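Local structure of choloylglycine hydrolase (Clostridium perfringens, 2BJF) at residues V116-I128 and I154-D167. The protein hydrolyses the amide bond of glycine- and taurine-conjugated bile salts, releasing free bile acids, and also acts as a bile acid amine N-acyltransferase. Residues are numbered along the deposited sequence; the frame is centred on the assembly and turned at random. Where two conformers were deposited one is given.
Sequences VEEVKEALKNANI and IVVEQTKEKLNVFD
L123 drives its CD1 methyl into the face of the β-hairpin 154-167, where it meets V156 CG2 tip to tip at 3.6 Å and V165 CG2, crossing that side chain at about a right angle, at 3.8 Å. The helix 116-123 runs along both strands, at 26° to strand 154-158 and nearly antiparallel to strand 163-167, with axis approaches of 10.6 and 9.9 Å respectively. It thus lies on a hairpin at the end of an antiparallel sheet of the Ntn-hydrolase fold, away from the catalytic cysteine. At its start, V116 CG1 faces I154 CG2, while the CG and CD methylenes of K120 lie across I154. Where the chain leaves the helix, L163 takes over: CG stands anti to the backbone N (chi1 180°), and the two methyls divide, CD2 to A126 CB at 3.7 Å and CD1 to I128 CD1. F105 and W108 of helix 105-112 also pack on L123.

The buried polar end is organised by Q158. Its extended chain carries OE1 to I128 N at 2.8 Å, with an N-H...O angle of 166° and the donor a little out of the carbonyl plane. NE2 adds weak, strongly bent bonds to I128 O and N127 OD1, and also reaches S88 O; N127 ND2 turns instead to S90 and N99.

L123, I154 and V156 are buried, whereas the outer margin is more open: D167 is exposed, K120 and V165 partly so. Here a water bridges L123 O and L163 O, and K120, bent at chi3, sends NZ to the syn lone pair of D167 OD1 at 2.9 Å. Segment 116-128 therefore packs on the hairpin mainly through apolar contact, with polar bonds at both ends: inside, one nearly straight N-H...OE1 bond with only weak support from NE2; outside, a salt bridge probably weakened by solvent.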
loop_
_atom_site.group_PDB
_atom_site.type_symbol
_atom_site.label_atom_id
_atom_site.label_comp_id
_atom_site.label_asym_id
_atom_site.label_seq_id
_atom_site.Cartn_x
_atom_site.Cartn_y
_atom_site.Cartn_z
ATOM N N VAL A 116 5.488 15.278 -34.506
ATOM C CA VAL A 116 4.989 13.971 -34.070
ATOM C C VAL A 116 4.189 13.298 -35.189
ATOM O O VAL A 116 4.347 12.101 -35.435
ATOM C CB VAL A 116 4.142 14.092 -32.772
ATOM C CG1 VAL A 116 3.295 12.843 -32.536
ATOM C CG2 VAL A 116 5.045 14.352 -31.575
ATOM N N GLU A 117 3.352 14.075 -35.875
ATOM C CA GLU A 117 2.552 13.551 -36.987
ATOM C C GLU A 117 3.403 12.971 -38.121
ATOM O O GLU A 117 3.057 11.929 -38.683
ATOM C CB GLU A 117 1.567 14.599 -37.515
ATOM C CG GLU A 117 0.394 14.905 -36.572
ATOM C CD GLU A 117 -0.443 13.679 -36.200
ATOM O OE1 GLU A 117 -0.991 13.660 -35.078
ATOM O OE2 GLU A 117 -0.560 12.738 -37.016
ATOM N N GLU A 118 4.505 13.649 -38.448
ATOM C CA GLU A 118 5.451 13.172 -39.461
ATOM C C GLU A 118 6.100 11.853 -39.046
ATOM O O GLU A 118 6.254 10.944 -39.866
ATOM C CB GLU A 118 6.536 14.218 -39.737
ATOM C CG GLU A 118 6.114 15.343 -40.673
ATOM C CD GLU A 118 7.292 16.131 -41.233
ATOM O OE1 GLU A 118 7.054 17.084 -42.003
ATOM O OE2 GLU A 118 8.456 15.800 -40.914
ATOM N N VAL A 119 6.472 11.765 -37.770
ATOM C CA VAL A 119 7.094 10.564 -37.200
ATOM C C VAL A 119 6.121 9.381 -37.213
ATOM O O VAL A 119 6.491 8.275 -37.612
ATOM C CB VAL A 119 7.605 10.816 -35.751
ATOM C CG1 VAL A 119 8.132 9.534 -35.124
ATOM C CG2 VAL A 119 8.688 11.875 -35.742
ATOM N N LYS A 120 4.884 9.630 -36.782
ATOM C CA LYS A 120 3.832 8.607 -36.762
ATOM C C LYS A 120 3.660 7.940 -38.124
ATOM O O LYS A 120 3.548 6.715 -38.213
ATOM C CB LYS A 120 2.498 9.205 -36.305
ATOM C CG LYS A 120 2.379 9.411 -34.798
ATOM C CD LYS A 120 0.981 9.881 -34.393
ATOM C CE LYS A 120 -0.015 8.725 -34.332
ATOM N NZ LYS A 120 -1.362 9.158 -33.849
ATOM N N GLU A 121 3.654 8.751 -39.179
ATOM C CA GLU A 121 3.517 8.248 -40.543
ATOM C C GLU A 121 4.714 7.385 -40.948
ATOM O O GLU A 121 4.545 6.325 -41.554
ATOM C CB GLU A 121 3.320 9.410 -41.524
ATOM C CG GLU A 121 3.014 8.994 -42.965
ATOM C CD GLU A 121 1.668 8.295 -43.136
ATOM O OE1 GLU A 121 0.855 8.267 -42.187
ATOM O OE2 GLU A 121 1.424 7.771 -44.240
ATOM N N ALA A 122 5.914 7.840 -40.594
ATOM C CA ALA A 122 7.151 7.134 -40.926
ATOM C C ALA A 122 7.317 5.816 -40.167
ATOM O O ALA A 122 7.999 4.906 -40.640
ATOM C CB ALA A 122 8.350 8.035 -40.686
ATOM N N LEU A 123 6.691 5.721 -38.996
ATOM C CA LEU A 123 6.804 4.528 -38.155
ATOM C C LEU A 123 5.867 3.390 -38.561
ATOM O O LEU A 123 6.046 2.250 -38.123
ATOM C CB LEU A 123 6.597 4.883 -36.678
ATOM C CG LEU A 123 7.711 5.667 -35.981
ATOM C CD1 LEU A 123 7.269 6.043 -34.583
ATOM C CD2 LEU A 123 9.022 4.884 -35.938
ATOM N N LYS A 124 4.883 3.697 -39.404
ATOM C CA LYS A 124 3.909 2.699 -39.864
ATOM C C LYS A 124 4.579 1.484 -40.506
ATOM O O LYS A 124 4.143 0.349 -40.298
ATOM C CB LYS A 124 2.897 3.326 -40.828
ATOM C CG LYS A 124 1.870 4.222 -40.154
ATOM C CD LYS A 124 0.848 4.740 -41.150
ATOM C CE LYS A 124 -0.252 5.522 -40.449
ATOM N NZ LYS A 124 -1.309 5.964 -41.400
ATOM N N ASN A 125 5.642 1.728 -41.268
ATOM C CA ASN A 125 6.387 0.658 -41.931
ATOM C C ASN A 125 7.803 0.483 -41.369
ATOM O O ASN A 125 8.687 -0.057 -42.039
ATOM C CB ASN A 125 6.424 0.902 -43.445
ATOM C CG ASN A 125 6.841 -0.332 -44.230
ATOM O OD1 ASN A 125 6.406 -1.449 -43.943
ATOM N ND2 ASN A 125 7.691 -0.131 -45.229
ATOM N N ALA A 126 8.012 0.928 -40.132
ATOM C CA ALA A 126 9.334 0.862 -39.516
ATOM C C ALA A 126 9.568 -0.428 -38.731
ATOM O O ALA A 126 8.621 -1.089 -38.291
ATOM C CB ALA A 126 9.580 2.084 -38.636
ATOM N N ASN A 127 10.842 -0.775 -38.577
ATOM C CA ASN A 127 11.275 -1.919 -37.786
ATOM C C ASN A 127 12.593 -1.593 -37.097
ATOM O O ASN A 127 13.515 -1.077 -37.729
ATOM C CB ASN A 127 11.440 -3.161 -38.666
ATOM C CG ASN A 127 12.022 -4.342 -37.907
ATOM O OD1 ASN A 127 11.369 -4.921 -37.037
ATOM N ND2 ASN A 127 13.257 -4.704 -38.235
ATOM N N ILE A 128 12.678 -1.892 -35.805
ATOM C CA ILE A 128 13.899 -1.634 -35.049
ATOM C C ILE A 128 14.745 -2.906 -34.968
ATOM O O ILE A 128 14.282 -3.946 -34.496
ATOM C CB ILE A 128 13.595 -1.023 -33.658
ATOM C CG1 ILE A 128 12.799 0.277 -33.835
ATOM C CG2 ILE A 128 14.888 -0.749 -32.897
ATOM C CD1 ILE A 128 12.165 0.819 -32.571
ATOM N N ILE A 154 3.771 10.701 -28.207
ATOM C CA ILE A 154 3.606 9.287 -28.555
ATOM C C ILE A 154 4.645 8.411 -27.853
ATOM O O ILE A 154 5.691 8.899 -27.413
ATOM C CB ILE A 154 3.636 9.034 -30.093
ATOM C CG1 ILE A 154 4.912 9.603 -30.726
ATOM C CG2 ILE A 154 2.373 9.596 -30.758
ATOM C CD1 ILE A 154 5.189 9.096 -32.138
ATOM N N VAL A 155 4.331 7.123 -27.734
ATOM C CA VAL A 155 5.237 6.140 -27.145
ATOM C C VAL A 155 5.499 5.042 -28.171
ATOM O O VAL A 155 4.563 4.506 -28.770
ATOM C CB VAL A 155 4.660 5.541 -25.836
ATOM C CG1 VAL A 155 5.522 4.385 -25.327
ATOM C CG2 VAL A 155 4.536 6.623 -24.765
ATOM N N VAL A 156 6.776 4.727 -28.373
ATOM C CA VAL A 156 7.190 3.731 -29.360
ATOM C C VAL A 156 7.783 2.511 -28.665
ATOM O O VAL A 156 8.797 2.612 -27.973
ATOM C CB VAL A 156 8.221 4.317 -30.357
ATOM C CG1 VAL A 156 8.600 3.283 -31.409
ATOM C CG2 VAL A 156 7.674 5.577 -31.017
ATOM N N GLU A 157 7.141 1.359 -28.850
ATOM C CA GLU A 157 7.585 0.112 -28.230
ATOM C C GLU A 157 7.536 -1.027 -29.236
ATOM O O GLU A 157 6.480 -1.315 -29.797
ATOM C CB GLU A 157 6.719 -0.227 -27.009
ATOM C CG GLU A 157 6.804 0.803 -25.887
ATOM C CD GLU A 157 5.937 0.485 -24.679
ATOM O OE1 GLU A 157 4.983 -0.316 -24.794
ATOM O OE2 GLU A 157 6.215 1.062 -23.607
ATOM N N GLN A 158 8.677 -1.667 -29.475
ATOM C CA GLN A 158 8.694 -2.845 -30.333
ATOM C C GLN A 158 8.674 -4.122 -29.507
ATOM O O GLN A 158 9.562 -4.362 -28.686
ATOM C CB GLN A 158 9.879 -2.845 -31.302
ATOM C CG GLN A 158 9.775 -3.954 -32.350
ATOM C CD GLN A 158 10.669 -3.734 -33.552
ATOM O OE1 GLN A 158 10.572 -2.716 -34.238
ATOM N NE2 GLN A 158 11.533 -4.706 -33.828
ATOM N N THR A 159 7.643 -4.927 -29.737
ATOM C CA THR A 159 7.480 -6.213 -29.070
ATOM C C THR A 159 7.662 -7.340 -30.089
ATOM O O THR A 159 7.955 -7.083 -31.260
ATOM C CB THR A 159 6.090 -6.326 -28.406
ATOM O OG1 THR A 159 5.069 -6.209 -29.404
ATOM C CG2 THR A 159 5.901 -5.236 -27.355
ATOM N N LYS A 160 7.488 -8.582 -29.640
ATOM C CA LYS A 160 7.580 -9.753 -30.518
ATOM C C LYS A 160 6.456 -9.790 -31.558
ATOM O O LYS A 160 6.565 -10.474 -32.580
ATOM C CB LYS A 160 7.607 -11.052 -29.699
ATOM C CG LYS A 160 6.393 -11.275 -28.801
ATOM C CD LYS A 160 6.548 -12.534 -27.961
ATOM C CE LYS A 160 5.396 -12.686 -26.981
ATOM N NZ LYS A 160 5.605 -13.828 -26.046
ATOM N N GLU A 161 5.387 -9.043 -31.288
ATOM C CA GLU A 161 4.232 -8.961 -32.175
ATOM C C GLU A 161 4.450 -7.943 -33.296
ATOM O O GLU A 161 4.362 -8.288 -34.476
ATOM C CB GLU A 161 2.973 -8.617 -31.370
ATOM C CG GLU A 161 1.669 -8.680 -32.160
ATOM C CD GLU A 161 0.472 -8.146 -31.385
ATOM O OE1 GLU A 161 0.660 -7.581 -30.283
ATOM O OE2 GLU A 161 -0.664 -8.288 -31.883
ATOM N N LYS A 162 4.739 -6.696 -32.920
ATOM C CA LYS A 162 4.842 -5.585 -33.874
ATOM C C LYS A 162 5.493 -4.344 -33.257
ATOM O O LYS A 162 5.773 -4.311 -32.057
ATOM C CB LYS A 162 3.453 -5.223 -34.424
ATOM C CG LYS A 162 2.398 -4.954 -33.349
ATOM C CD LYS A 162 1.010 -4.738 -33.941
ATOM C CE LYS A 162 0.809 -3.306 -34.419
ATOM N NZ LYS A 162 -0.561 -3.100 -34.967
ATOM N N LEU A 163 5.731 -3.330 -34.089
ATOM C CA LEU A 163 6.171 -2.023 -33.606
ATOM C C LEU A 163 4.955 -1.184 -33.219
ATOM O O LEU A 163 4.236 -0.674 -34.088
ATOM C CB LEU A 163 7.024 -1.299 -34.658
ATOM C CG LEU A 163 7.559 0.095 -34.297
ATOM C CD1 LEU A 163 8.554 0.033 -33.148
ATOM C CD2 LEU A 163 8.194 0.762 -35.502
ATOM N N ASN A 164 4.729 -1.049 -31.915
ATOM C CA ASN A 164 3.585 -0.302 -31.398
ATOM C C ASN A 164 3.867 1.189 -31.259
ATOM O O ASN A 164 4.917 1.588 -30.751
ATOM C CB ASN A 164 3.131 -0.872 -30.050
ATOM C CG ASN A 164 2.532 -2.263 -30.167
ATOM O OD1 ASN A 164 2.892 -3.167 -29.412
ATOM N ND2 ASN A 164 1.612 -2.441 -31.109
ATOM N N VAL A 165 2.919 2.004 -31.719
ATOM C CA VAL A 165 2.990 3.458 -31.570
ATOM C C VAL A 165 1.716 3.919 -30.859
ATOM O O VAL A 165 0.636 3.942 -31.454
ATOM C CB VAL A 165 3.157 4.192 -32.931
ATOM C CG1 VAL A 165 3.221 5.704 -32.726
ATOM C CG2 VAL A 165 4.405 3.712 -33.661
ATOM N N PHE A 166 1.852 4.262 -29.579
ATOM C CA PHE A 166 0.714 4.667 -28.755
ATOM C C PHE A 166 0.578 6.181 -28.692
ATOM O O PHE A 166 1.576 6.893 -28.577
ATOM C CB PHE A 166 0.873 4.163 -27.316
ATOM C CG PHE A 166 1.027 2.674 -27.188
ATOM C CD1 PHE A 166 -0.088 1.840 -27.194
ATOM C CD2 PHE A 166 2.287 2.107 -27.017
ATOM C CE1 PHE A 166 0.052 0.460 -27.056
ATOM C CE2 PHE A 166 2.437 0.730 -26.876
ATOM C CZ PHE A 166 1.317 -0.096 -26.898
ATOM N N ASP A 167 -0.660 6.666 -28.745
ATOM C CA ASP A 167 -0.951 8.045 -28.366
ATOM C C ASP A 167 -0.826 8.154 -26.850
ATOM O O ASP A 167 -1.442 7.377 -26.116
ATOM C CB ASP A 167 -2.361 8.453 -28.807
ATOM C CG ASP A 167 -2.463 8.712 -30.302
ATOM O OD1 ASP A 167 -1.419 8.778 -30.985
ATOM O OD2 ASP A 167 -3.601 8.860 -30.794
HETATM O O HOH W 1 4.230 0.678 -36.723
#